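Local coordinates for protein prenylcyclase (Actinoplanes teichomyceticus, PDB 6IJ1) that probably cyclises prenyl chains, acting as a prenylcyclase with a mainly helical fold resembling that of terpene cyclases and prenyltransferases, at residues T249-R254 and T330-Q335; G244-T249 and A272-R277; I44-A49 and G95-L100. All blocks are in the same frame, centred on the assembly; numbering follows the deposited sequence.

Along the chain, interaction 3 comes first, joining helices 42-52 and 91-104, and is complete before the other two begin. Interactions 1 and 2 interleave: both use helix 246-256 and share Thr249, one reaching helix 327-341 and the other helix 265-278. Their centres lie about 8 Å apart and they pack together through Val333, Pro246 and Leu275. Interaction 3 is centred about 16 Å from interaction 1, yet Tyr47 OH meets Thr332 OG1 in a probable hydrogen bond, so the last helix ties the early helices to the late ones. This is consistent with a closed helical toroid, in which interactions 1 and 3 join inner-layer neighbours and interaction 2 joins inner to outer.

Interaction 1. Residues T249-R254 and T330-Q335; sequences TALALR and TATVLQ
Ala250 and Val333 mark the closest backbone approach, their CA atoms 5.2 Å apart, where helices 249-254 and 330-335 run in similar directions at 30° with axes 8.6 Å apart. The small side chain allows this spacing: the methyl of Ala250 rests against the opposing backbone, CB lying 3.8 Å from Val333 CA. Although Val333 turns its CB away, CG2 stays beside its own backbone N and still comes within 4.0 Å of Ala250 CB. The near-parallel pairing is consistent with the inner layer of an alpha/alpha toroid, and helix 327-341 also packs on helix 42-52 beyond. Leu251 CD2 meets the methyl of Thr332 at 3.8 Å, while the Thr332 hydroxyl turns to His328 and, probably as a hydrogen bond, Tyr47. Further along, Arg254 bends at chi3 (63°) and crosses Gln335 at about a right angle, guanidinium and amide planes 51° apart. Gln335 CG sits over the centre of one guanidinium face, 3.4 Å from Arg254 CZ, while NH2 forms a salt bridge with Glu207. Gln54 engages Gln335 NE2, and a bound imidazole, probably from the crystallisation liquor, lies about 4 Å from the Arg254 side chain.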
ATOM      1  N   THR A 249       1.505 -13.273   0.874  1.00 13.17           N
ATOM      2  CA  THR A 249       2.142 -13.976   1.990  1.00 11.90           C
ATOM      3  C   THR A 249       2.772 -12.966   2.956  1.00 13.39           C
ATOM      4  O   THR A 249       2.638 -13.088   4.184  1.00 13.65           O
ATOM      5  CB  THR A 249       3.206 -14.944   1.423  1.00 12.80           C
ATOM      6  OG1 THR A 249       2.530 -15.866   0.603  1.00 13.52           O
ATOM      7  CG2 THR A 249       3.875 -15.753   2.550  1.00 13.69           C
ATOM      8  N   ALA A 250       3.489 -11.978   2.419  1.00 13.13           N
ATOM      9  CA  ALA A 250       4.104 -10.950   3.249  1.00 13.02           C
ATOM     10  C   ALA A 250       3.058 -10.153   4.022  1.00 13.97           C
ATOM     11  O   ALA A 250       3.235  -9.882   5.229  1.00 13.74           O
ATOM     12  CB  ALA A 250       4.914 -10.003   2.353  1.00 14.31           C
ATOM     13  N   LEU A 251       1.961  -9.817   3.360  1.00 13.41           N
ATOM     14  CA  LEU A 251       0.918  -9.047   4.022  1.00 12.60           C
ATOM     15  C   LEU A 251       0.214  -9.883   5.073  1.00 14.39           C
ATOM     16  O   LEU A 251      -0.095  -9.354   6.155  1.00 14.25           O
ATOM     17  CB  LEU A 251      -0.065  -8.509   2.970  1.00 11.99           C
ATOM     18  CG  LEU A 251       0.585  -7.487   2.070  1.00 12.31           C
ATOM     19  CD1 LEU A 251      -0.204  -7.374   0.751  1.00 14.48           C
ATOM     20  CD2 LEU A 251       0.719  -6.105   2.769  1.00 13.37           C
ATOM     21  N   ALA A 252      -0.036 -11.170   4.813  1.00 13.83           N
ATOM     22  CA  ALA A 252      -0.657 -11.989   5.856  1.00 13.81           C
ATOM     23  C   ALA A 252       0.264 -12.103   7.057  1.00 14.62           C
ATOM     24  O   ALA A 252      -0.215 -12.016   8.202  1.00 14.15           O
ATOM     25  CB  ALA A 252      -0.986 -13.393   5.297  1.00 14.97           C
ATOM     26  N   LEU A 253       1.579 -12.321   6.840  1.00 13.15           N
ATOM     27  CA  LEU A 253       2.538 -12.344   7.951  1.00 12.73           C
ATOM     28  C   LEU A 253       2.385 -11.089   8.809  1.00 14.73           C
ATOM     29  O   LEU A 253       2.305 -11.161  10.054  1.00 14.32           O
ATOM     30  CB  LEU A 253       3.955 -12.472   7.352  1.00 14.64           C
ATOM     31  CG  LEU A 253       5.126 -12.680   8.296  1.00 15.81           C
ATOM     32  CD1 LEU A 253       6.345 -13.119   7.466  1.00 17.08           C
ATOM     33  CD2 LEU A 253       5.490 -11.381   9.075  1.00 17.58           C
ATOM     34  N   ARG A 254       2.338  -9.931   8.149  1.00 13.72           N
ATOM     35  CA  ARG A 254       2.290  -8.657   8.875  1.00 13.83           C
ATOM     36  C   ARG A 254       0.996  -8.505   9.648  1.00 13.61           C
ATOM     37  O   ARG A 254       1.052  -7.989  10.786  1.00 15.88           O
ATOM     38  CB  ARG A 254       2.434  -7.540   7.850  1.00 13.14           C
ATOM     39  CG  ARG A 254       3.860  -7.376   7.410  1.00 13.79           C
ATOM     40  CD  ARG A 254       4.021  -6.550   6.124  1.00 15.71           C
ATOM     41  NE  ARG A 254       3.541  -5.181   6.374  1.00 15.42           N
ATOM     42  CZ  ARG A 254       3.509  -4.258   5.428  1.00 18.60           C
ATOM     43  NH1 ARG A 254       3.926  -4.563   4.188  1.00 18.67           N
ATOM     44  NH2 ARG A 254       3.039  -3.056   5.734  1.00 18.39           N
ATOM     45  N   THR A 330       8.798  -6.395  -3.812  1.00 13.30           N
ATOM     46  CA  THR A 330       9.995  -6.605  -3.011  1.00 12.41           C
ATOM     47  C   THR A 330       9.975  -5.723  -1.772  1.00 13.17           C
ATOM     48  O   THR A 330      10.330  -6.201  -0.687  1.00 14.24           O
ATOM     49  CB  THR A 330      11.215  -6.316  -3.897  1.00 14.05           C
ATOM     50  OG1 THR A 330      11.215  -7.246  -4.966  1.00 15.45           O
ATOM     51  CG2 THR A 330      12.515  -6.470  -3.074  1.00 14.75           C
ATOM     52  N   ALA A 331       9.552  -4.459  -1.929  1.00 14.46           N
ATOM     53  CA  ALA A 331       9.475  -3.608  -0.732  1.00 14.58           C
ATOM     54  C   ALA A 331       8.505  -4.185   0.280  1.00 13.75           C
ATOM     55  O   ALA A 331       8.778  -4.198   1.508  1.00 14.80           O
ATOM     56  CB  ALA A 331       9.077  -2.177  -1.111  1.00 14.94           C
ATOM     57  N   THR A 332       7.330  -4.631  -0.188  1.00 13.43           N
ATOM     58  CA  THR A 332       6.336  -5.234   0.698  1.00 12.72           C
ATOM     59  C   THR A 332       6.898  -6.434   1.449  1.00 13.19           C
ATOM     60  O   THR A 332       6.667  -6.593   2.672  1.00 13.12           O
ATOM     61  CB  THR A 332       5.095  -5.634  -0.127  1.00 13.39           C
ATOM     62  OG1 THR A 332       4.639  -4.492  -0.895  1.00 13.55           O
ATOM     63  CG2 THR A 332       3.973  -6.121   0.750  1.00 14.46           C
ATOM     64  N   VAL A 333       7.628  -7.306   0.745  1.00 13.20           N
ATOM     65  CA  VAL A 333       8.214  -8.468   1.364  1.00 13.10           C
ATOM     66  C   VAL A 333       9.273  -8.057   2.381  1.00 14.53           C
ATOM     67  O   VAL A 333       9.334  -8.634   3.470  1.00 14.15           O
ATOM     68  CB  VAL A 333       8.816  -9.395   0.269  1.00 13.35           C
ATOM     69  CG1 VAL A 333       9.603 -10.515   0.984  1.00 14.53           C
ATOM     70  CG2 VAL A 333       7.663  -9.997  -0.621  1.00 14.66           C
ATOM     71  N   LEU A 334      10.143  -7.100   2.038  1.00 14.05           N
ATOM     72  CA  LEU A 334      11.161  -6.691   3.021  1.00 13.60           C
ATOM     73  C   LEU A 334      10.505  -6.162   4.288  1.00 15.14           C
ATOM     74  O   LEU A 334      11.006  -6.432   5.395  1.00 17.34           O
ATOM     75  CB  LEU A 334      12.089  -5.633   2.428  1.00 14.76           C
ATOM     76  CG  LEU A 334      12.952  -6.160   1.283  1.00 16.12           C
ATOM     77  CD1 LEU A 334      13.771  -5.017   0.669  1.00 19.62           C
ATOM     78  CD2 LEU A 334      13.934  -7.265   1.778  1.00 22.59           C
ATOM     79  N   GLN A 335       9.401  -5.414   4.156  1.00 15.73           N
ATOM     80  CA  GLN A 335       8.724  -4.938   5.376  1.00 15.94           C
ATOM     81  C   GLN A 335       8.273  -6.118   6.225  1.00 16.75           C
ATOM     82  O   GLN A 335       8.434  -6.116   7.469  1.00 16.75           O
ATOM     83  CB  GLN A 335       7.555  -4.023   4.955  1.00 16.27           C
ATOM     84  CG  GLN A 335       6.747  -3.429   6.148  1.00 17.49           C
ATOM     85  CD  GLN A 335       7.454  -2.278   6.752  1.00 24.80           C
ATOM     86  OE1 GLN A 335       7.726  -1.289   6.077  1.00 22.94           O
ATOM     87  NE2 GLN A 335       7.796  -2.385   8.015  1.00 28.07           N
TER

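Interaction 2. Residues G244-T249 and A272-R277; sequences GSPFAT and AGWLTR
Trp274 carries most of the apolar contact, its six-membered ring resting against the turn and first residues of the helix that begins at Pro246. With CG anti to the backbone N (chi1 -171°), the indole is carried toward the 244-249 segment. There Trp274 CH2 comes 3.6 Å from Gly244 O, and CZ3 lies 3.9 Å from Pro246 CA. The proline ring crosses the indole obliquely, Pro246 CG approaching CH2 to 4.1 Å. Gly244 adopts a positive phi, and its bare backbone lets the tryptophan lie close against it. Leu275 adjoins, its CD2 in plane at the indole edge and 3.8 Å from Pro246 O. The methyl of Thr249 packs at the junction where Leu275 CG and Trp274 CE3 come together. Beyond, Leu275 continues onto Val333 of helix 327-341, and Trp274 stacks with His278.

Between the two segments the contact is non-polar; the hydrogen bonds shape each one separately. Ser245 is the N-cap: its OG accepts from Ala248 N at 3.0 Å in a nearly straight bond (174°). Its carbonyl O is gripped twice by Thr249, by the backbone N and, at 2.7 Å, by OG1, the two donors coming from opposite faces of the carbonyl plane. Thr249 OG1 sits beside its own backbone N (chi1 -61°); held there by Ser245 O and by Val236 N of a neighbouring loop, it leaves CG2 directed at Trp274 and Leu275. Thr276 OG1 likewise bonds back to Ala272 O, one turn earlier.

Helices 246-256 and 265-278 follow one another in the chain and run in roughly opposite directions, the capped N-terminus of 246-256 lying against the later turns of 265-278, at the end away from the connecting loop. The result is a helical hairpin like those that pair inner and outer helices in an alpha/alpha toroid.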
ATOM      1  N   GLY A 244       1.731 -19.592  -4.657  1.00 15.07           N
ATOM      2  CA  GLY A 244       1.946 -18.741  -3.483  1.00 15.94           C
ATOM      3  C   GLY A 244       2.267 -17.340  -3.957  1.00 14.31           C
ATOM      4  O   GLY A 244       3.068 -17.205  -4.878  1.00 14.68           O
ATOM      5  N   SER A 245       1.596 -16.350  -3.378  1.00 13.33           N
ATOM      6  CA  SER A 245       1.822 -14.936  -3.747  1.00 11.57           C
ATOM      7  C   SER A 245       2.808 -14.323  -2.755  1.00 12.22           C
ATOM      8  O   SER A 245       2.501 -14.301  -1.587  1.00 13.43           O
ATOM      9  CB  SER A 245       0.519 -14.182  -3.715  1.00 12.46           C
ATOM     10  OG  SER A 245       0.743 -12.783  -3.712  1.00 12.87           O
ATOM     11  N   PRO A 246       4.015 -13.903  -3.168  1.00 11.48           N
ATOM     12  CA  PRO A 246       4.921 -13.254  -2.235  1.00 12.62           C
ATOM     13  C   PRO A 246       4.221 -12.040  -1.609  1.00 12.77           C
ATOM     14  O   PRO A 246       4.350 -11.840  -0.441  1.00 13.64           O
ATOM     15  CB  PRO A 246       6.092 -12.830  -3.131  1.00 13.16           C
ATOM     16  CG  PRO A 246       6.071 -13.837  -4.251  1.00 14.78           C
ATOM     17  CD  PRO A 246       4.601 -14.109  -4.491  1.00 13.69           C
ATOM     18  N   PHE A 247       3.474 -11.279  -2.409  1.00 12.09           N
ATOM     19  CA  PHE A 247       2.787 -10.096  -1.854  1.00 12.23           C
ATOM     20  C   PHE A 247       1.788 -10.495  -0.771  1.00 13.20           C
ATOM     21  O   PHE A 247       1.816  -9.948   0.356  1.00 13.29           O
ATOM     22  CB  PHE A 247       2.095  -9.428  -3.059  1.00 12.75           C
ATOM     23  CG  PHE A 247       1.438  -8.113  -2.789  1.00 11.78           C
ATOM     24  CD1 PHE A 247       2.218  -6.980  -2.517  1.00 12.86           C
ATOM     25  CD2 PHE A 247       0.075  -8.002  -2.861  1.00 11.74           C
ATOM     26  CE1 PHE A 247       1.581  -5.721  -2.372  1.00 13.40           C
ATOM     27  CE2 PHE A 247      -0.589  -6.725  -2.712  1.00 11.55           C
ATOM     28  CZ  PHE A 247       0.193  -5.615  -2.464  1.00 12.45           C
ATOM     29  N   ALA A 248       0.880 -11.424  -1.095  1.00 12.93           N
ATOM     30  CA  ALA A 248      -0.155 -11.768  -0.116  1.00 11.79           C
ATOM     31  C   ALA A 248       0.441 -12.473   1.085  1.00 13.38           C
ATOM     32  O   ALA A 248      -0.093 -12.339   2.211  1.00 13.41           O
ATOM     33  CB  ALA A 248      -1.227 -12.639  -0.767  1.00 14.27           C
ATOM     34  N   THR A 249       1.505 -13.273   0.874  1.00 13.17           N
ATOM     35  CA  THR A 249       2.142 -13.976   1.990  1.00 11.90           C
ATOM     36  C   THR A 249       2.772 -12.966   2.956  1.00 13.39           C
ATOM     37  O   THR A 249       2.638 -13.088   4.184  1.00 13.65           O
ATOM     38  CB  THR A 249       3.206 -14.944   1.423  1.00 12.80           C
ATOM     39  OG1 THR A 249       2.530 -15.866   0.603  1.00 13.52           O
ATOM     40  CG2 THR A 249       3.875 -15.753   2.550  1.00 13.69           C
ATOM     41  N   ALA A 272       7.769 -16.482   6.828  1.00 15.42           N
ATOM     42  CA  ALA A 272       9.108 -15.890   6.611  1.00 13.57           C
ATOM     43  C   ALA A 272      10.000 -16.900   5.881  1.00 16.34           C
ATOM     44  O   ALA A 272      10.768 -16.484   5.028  1.00 17.27           O
ATOM     45  CB  ALA A 272       9.717 -15.452   7.920  1.00 16.01           C
ATOM     46  N   GLY A 273       9.900 -18.177   6.250  1.00 16.13           N
ATOM     47  CA  GLY A 273      10.695 -19.226   5.590  1.00 16.30           C
ATOM     48  C   GLY A 273      10.297 -19.369   4.133  1.00 16.50           C
ATOM     49  O   GLY A 273      11.181 -19.506   3.296  1.00 16.72           O
ATOM     50  N   TRP A 274       8.996 -19.376   3.857  1.00 15.05           N
ATOM     51  CA  TRP A 274       8.550 -19.444   2.458  1.00 15.53           C
ATOM     52  C   TRP A 274       9.102 -18.261   1.662  1.00 15.65           C
ATOM     53  O   TRP A 274       9.668 -18.424   0.562  1.00 15.48           O
ATOM     54  CB  TRP A 274       7.018 -19.521   2.352  1.00 16.00           C
ATOM     55  CG  TRP A 274       6.527 -19.802   0.936  1.00 15.32           C
ATOM     56  CD1 TRP A 274       6.241 -21.024   0.413  1.00 16.76           C
ATOM     57  CD2 TRP A 274       6.349 -18.840  -0.125  1.00 16.58           C
ATOM     58  NE1 TRP A 274       5.844 -20.880  -0.921  1.00 17.38           N
ATOM     59  CE2 TRP A 274       5.933 -19.548  -1.252  1.00 14.88           C
ATOM     60  CE3 TRP A 274       6.514 -17.444  -0.215  1.00 16.64           C
ATOM     61  CZ2 TRP A 274       5.659 -18.911  -2.472  1.00 15.62           C
ATOM     62  CZ3 TRP A 274       6.201 -16.808  -1.430  1.00 17.54           C
ATOM     63  CH2 TRP A 274       5.818 -17.545  -2.536  1.00 16.19           C
ATOM     64  N   LEU A 275       8.975 -17.033   2.197  1.00 15.19           N
ATOM     65  CA  LEU A 275       9.544 -15.876   1.506  1.00 15.08           C
ATOM     66  C   LEU A 275      11.040 -16.017   1.300  1.00 16.23           C
ATOM     67  O   LEU A 275      11.537 -15.705   0.208  1.00 16.88           O
ATOM     68  CB  LEU A 275       9.218 -14.560   2.279  1.00 15.04           C
ATOM     69  CG  LEU A 275       7.738 -14.250   2.249  1.00 13.85           C
ATOM     70  CD1 LEU A 275       7.369 -13.223   3.369  1.00 17.95           C
ATOM     71  CD2 LEU A 275       7.289 -13.751   0.892  1.00 14.53           C
ATOM     72  N   THR A 276      11.780 -16.486   2.335  1.00 16.16           N
ATOM     73  CA  THR A 276      13.214 -16.646   2.148  1.00 16.60           C
ATOM     74  C   THR A 276      13.552 -17.668   1.061  1.00 18.20           C
ATOM     75  O   THR A 276      14.431 -17.413   0.206  1.00 19.62           O
ATOM     76  CB  THR A 276      13.816 -17.030   3.503  1.00 20.42           C
ATOM     77  OG1 THR A 276      13.564 -15.922   4.412  1.00 23.35           O
ATOM     78  CG2 THR A 276      15.269 -17.138   3.362  1.00 24.71           C
ATOM     79  N   ARG A 277      12.808 -18.771   1.007  1.00 17.32           N
ATOM     80  CA  ARG A 277      13.091 -19.834   0.053  1.00 16.74           C
ATOM     81  C   ARG A 277      12.734 -19.391  -1.355  1.00 19.48           C
ATOM     82  O   ARG A 277      13.291 -19.928  -2.329  1.00 21.30           O
ATOM     83  CB  ARG A 277      12.296 -21.095   0.370  1.00 20.68           C
ATOM     84  CG  ARG A 277      12.801 -21.838   1.581  1.00 25.75           C
ATOM     85  CD  ARG A 277      12.126 -23.244   1.693  1.00 24.40           C
ATOM     86  NE  ARG A 277      10.671 -23.275   1.566  1.00 26.97           N
ATOM     87  CZ  ARG A 277       9.832 -23.030   2.588  1.00 25.96           C
ATOM     88  NH1 ARG A 277      10.300 -22.785   3.784  1.00 24.19           N
ATOM     89  NH2 ARG A 277       8.528 -23.114   2.392  1.00 26.72           N
TER

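Interaction 3. Residues I44-A49 and G95-L100; sequences ITAYVA and GWVLRL
Tyr47 points the edge of its ring at a face of Trp96, a T-shaped pair with planes at 80° and the tyrosine centroid 4.8 Å from that of the indole six-membered ring. The edge carbons do the touching: CD1 stands over the middle of the six-membered ring, and CE1 comes within 3.6 Å of Trp96 CH2. The two side chains lie alongside each other and point the same way; with CG anti to the backbone N (chi1 -176°), the tyrosine ring swings from a CB not aimed at the other helix to lie beside Trp96. Both have polar partners elsewhere: the Tyr47 hydroxyl is engaged by Thr332, and Trp96 NE1 bonds to Asp92. His328 stacks on the tyrosine, and the Trp43 ring meets the indole. A water near the plane of the indole, at its edge, donates to Ala46 O and Trp96 O, 2.8 Å each, and so bridges the two backbones.

Behind the rings the contact is aliphatic. Ala46 CB nestles 3.8 Å from both Trp96 CB and Val97 CG2, and Ala49 CB meets Leu100 CD2 at 3.7 Å. These small residues let the helix axes approach to 8.4 Å at 36°. With the bound imidazole about 4 Å from Trp96, the aromatic cluster may border a pocket, and the pairing fits inner-layer neighbours of an alpha/alpha toroid, as in terpene cyclases.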
ATOM      1  N   ILE A  44       5.404   5.295  -5.991  1.00 14.60           N
ATOM      2  CA  ILE A  44       6.340   4.191  -5.792  1.00 13.13           C
ATOM      3  C   ILE A  44       7.597   4.644  -5.070  1.00 14.15           C
ATOM      4  O   ILE A  44       8.139   3.903  -4.251  1.00 15.07           O
ATOM      5  CB  ILE A  44       6.669   3.553  -7.169  1.00 14.00           C
ATOM      6  CG1 ILE A  44       5.409   2.853  -7.691  1.00 15.19           C
ATOM      7  CG2 ILE A  44       7.830   2.568  -7.112  1.00 15.39           C
ATOM      8  CD1 ILE A  44       4.930   1.643  -6.804  1.00 16.92           C
ATOM      9  N   THR A  45       8.108   5.848  -5.387  1.00 16.11           N
ATOM     10  CA  THR A  45       9.265   6.352  -4.659  1.00 15.39           C
ATOM     11  C   THR A  45       8.978   6.444  -3.167  1.00 13.15           C
ATOM     12  O   THR A  45       9.807   6.031  -2.359  1.00 14.67           O
ATOM     13  CB  THR A  45       9.634   7.725  -5.238  1.00 16.38           C
ATOM     14  OG1 THR A  45      10.116   7.558  -6.589  1.00 17.77           O
ATOM     15  CG2 THR A  45      10.740   8.392  -4.428  1.00 17.81           C
ATOM     16  N   ALA A  46       7.830   7.036  -2.813  1.00 15.16           N
ATOM     17  CA  ALA A  46       7.457   7.140  -1.399  1.00 14.55           C
ATOM     18  C   ALA A  46       7.324   5.757  -0.763  1.00 14.45           C
ATOM     19  O   ALA A  46       7.771   5.532   0.366  1.00 15.05           O
ATOM     20  CB  ALA A  46       6.169   7.914  -1.244  1.00 14.86           C
ATOM     21  N   TYR A  47       6.693   4.809  -1.472  1.00 13.83           N
ATOM     22  CA  TYR A  47       6.429   3.499  -0.887  1.00 12.71           C
ATOM     23  C   TYR A  47       7.739   2.737  -0.647  1.00 13.20           C
ATOM     24  O   TYR A  47       7.956   2.149   0.421  1.00 14.73           O
ATOM     25  CB  TYR A  47       5.523   2.739  -1.876  1.00 13.87           C
ATOM     26  CG  TYR A  47       5.063   1.375  -1.360  1.00 13.78           C
ATOM     27  CD1 TYR A  47       3.988   1.331  -0.489  1.00 15.38           C
ATOM     28  CD2 TYR A  47       5.711   0.194  -1.724  1.00 15.65           C
ATOM     29  CE1 TYR A  47       3.564   0.130   0.035  1.00 16.54           C
ATOM     30  CE2 TYR A  47       5.252  -1.029  -1.250  1.00 14.62           C
ATOM     31  CZ  TYR A  47       4.168  -1.042  -0.390  1.00 15.19           C
ATOM     32  OH  TYR A  47       3.670  -2.239   0.120  1.00 17.17           O
ATOM     33  N   VAL A  48       8.619   2.722  -1.637  1.00 14.59           N
ATOM     34  CA  VAL A  48       9.901   2.019  -1.482  1.00 14.16           C
ATOM     35  C   VAL A  48      10.751   2.677  -0.397  1.00 14.15           C
ATOM     36  O   VAL A  48      11.316   1.994   0.459  1.00 15.52           O
ATOM     37  CB  VAL A  48      10.647   1.994  -2.834  1.00 14.90           C
ATOM     38  CG1 VAL A  48      12.076   1.488  -2.676  1.00 16.77           C
ATOM     39  CG2 VAL A  48       9.820   1.116  -3.873  1.00 16.07           C
ATOM     40  N   ALA A  49      10.820   4.024  -0.439  1.00 15.84           N
ATOM     41  CA  ALA A  49      11.613   4.764   0.551  1.00 15.74           C
ATOM     42  C   ALA A  49      11.134   4.470   1.955  1.00 14.95           C
ATOM     43  O   ALA A  49      11.955   4.317   2.870  1.00 16.00           O
ATOM     44  CB  ALA A  49      11.547   6.280   0.282  1.00 15.66           C
ATOM     45  N   GLY A  95      -0.767  10.140   1.083  1.00 13.70           N
ATOM     46  CA  GLY A  95      -0.553   9.470   2.372  1.00 13.37           C
ATOM     47  C   GLY A  95       0.789   8.765   2.448  1.00 13.18           C
ATOM     48  O   GLY A  95       1.454   8.801   3.501  1.00 14.77           O
ATOM     49  N   TRP A  96       1.255   8.130   1.362  1.00 12.97           N
ATOM     50  CA  TRP A  96       2.570   7.500   1.418  1.00 12.57           C
ATOM     51  C   TRP A  96       3.703   8.522   1.600  1.00 13.55           C
ATOM     52  O   TRP A  96       4.687   8.209   2.261  1.00 14.09           O
ATOM     53  CB  TRP A  96       2.891   6.616   0.177  1.00 14.37           C
ATOM     54  CG  TRP A  96       1.975   5.433   0.102  1.00 14.16           C
ATOM     55  CD1 TRP A  96       0.921   5.243  -0.758  1.00 14.45           C
ATOM     56  CD2 TRP A  96       2.013   4.301   0.956  1.00 11.89           C
ATOM     57  NE1 TRP A  96       0.273   4.056  -0.458  1.00 13.54           N
ATOM     58  CE2 TRP A  96       0.905   3.469   0.608  1.00 12.47           C
ATOM     59  CE3 TRP A  96       2.856   3.927   2.010  1.00 13.67           C
ATOM     60  CZ2 TRP A  96       0.634   2.280   1.266  1.00 13.50           C
ATOM     61  CZ3 TRP A  96       2.594   2.728   2.691  1.00 13.41           C
ATOM     62  CH2 TRP A  96       1.463   1.929   2.309  1.00 13.63           C
ATOM     63  N   VAL A  97       3.597   9.717   0.965  1.00 13.41           N
ATOM     64  CA  VAL A  97       4.618  10.741   1.170  1.00 13.89           C
ATOM     65  C   VAL A  97       4.609  11.205   2.614  1.00 14.29           C
ATOM     66  O   VAL A  97       5.678  11.339   3.231  1.00 15.70           O
ATOM     67  CB  VAL A  97       4.397  11.906   0.195  1.00 13.96           C
ATOM     68  CG1 VAL A  97       5.493  12.973   0.481  1.00 15.73           C
ATOM     69  CG2 VAL A  97       4.491  11.373  -1.249  1.00 14.30           C
ATOM     70  N   LEU A  98       3.425  11.504   3.151  1.00 13.66           N
ATOM     71  CA  LEU A  98       3.379  11.955   4.565  1.00 14.64           C
ATOM     72  C   LEU A  98       3.816  10.847   5.522  1.00 15.13           C
ATOM     73  O   LEU A  98       4.472  11.129   6.542  1.00 15.12           O
ATOM     74  CB  LEU A  98       1.982  12.434   4.929  1.00 13.71           C
ATOM     75  CG  LEU A  98       1.574  13.711   4.136  1.00 15.87           C
ATOM     76  CD1 LEU A  98       0.110  13.949   4.146  1.00 16.51           C
ATOM     77  CD2 LEU A  98       2.314  14.918   4.831  1.00 19.97           C
ATOM     78  N   ARG A  99       3.556   9.579   5.190  1.00 13.85           N
ATOM     79  CA  ARG A  99       4.093   8.498   6.018  1.00 13.91           C
ATOM     80  C   ARG A  99       5.612   8.477   6.027  1.00 14.37           C
ATOM     81  O   ARG A  99       6.218   8.256   7.081  1.00 15.16           O
ATOM     82  CB  ARG A  99       3.553   7.155   5.511  1.00 13.71           C
ATOM     83  CG  ARG A  99       4.171   5.943   6.217  1.00 16.42           C
ATOM     84  CD  ARG A  99       3.434   4.680   5.809  1.00 15.91           C
ATOM     85  NE  ARG A  99       4.274   3.493   6.070  1.00 17.92           N
ATOM     86  CZ  ARG A  99       4.213   2.779   7.182  1.00 23.74           C
ATOM     87  NH1 ARG A  99       3.373   3.128   8.166  1.00 23.79           N
ATOM     88  NH2 ARG A  99       5.013   1.725   7.287  1.00 23.50           N
ATOM     89  N   LEU A 100       6.252   8.677   4.871  1.00 14.04           N
ATOM     90  CA  LEU A 100       7.703   8.755   4.823  1.00 14.15           C
ATOM     91  C   LEU A 100       8.197   9.891   5.722  1.00 14.34           C
ATOM     92  O   LEU A 100       9.171   9.696   6.475  1.00 15.22           O
ATOM     93  CB  LEU A 100       8.159   8.957   3.374  1.00 15.60           C
ATOM     94  CG  LEU A 100       9.676   9.035   3.190  1.00 15.23           C
ATOM     95  CD1 LEU A 100      10.442   7.796   3.650  1.00 16.04           C
ATOM     96  CD2 LEU A 100       9.885   9.317   1.698  1.00 16.64           C
TER
HETATM   97  O   HOH W   1       5.986   5.791   2.541  1.00 16.15           O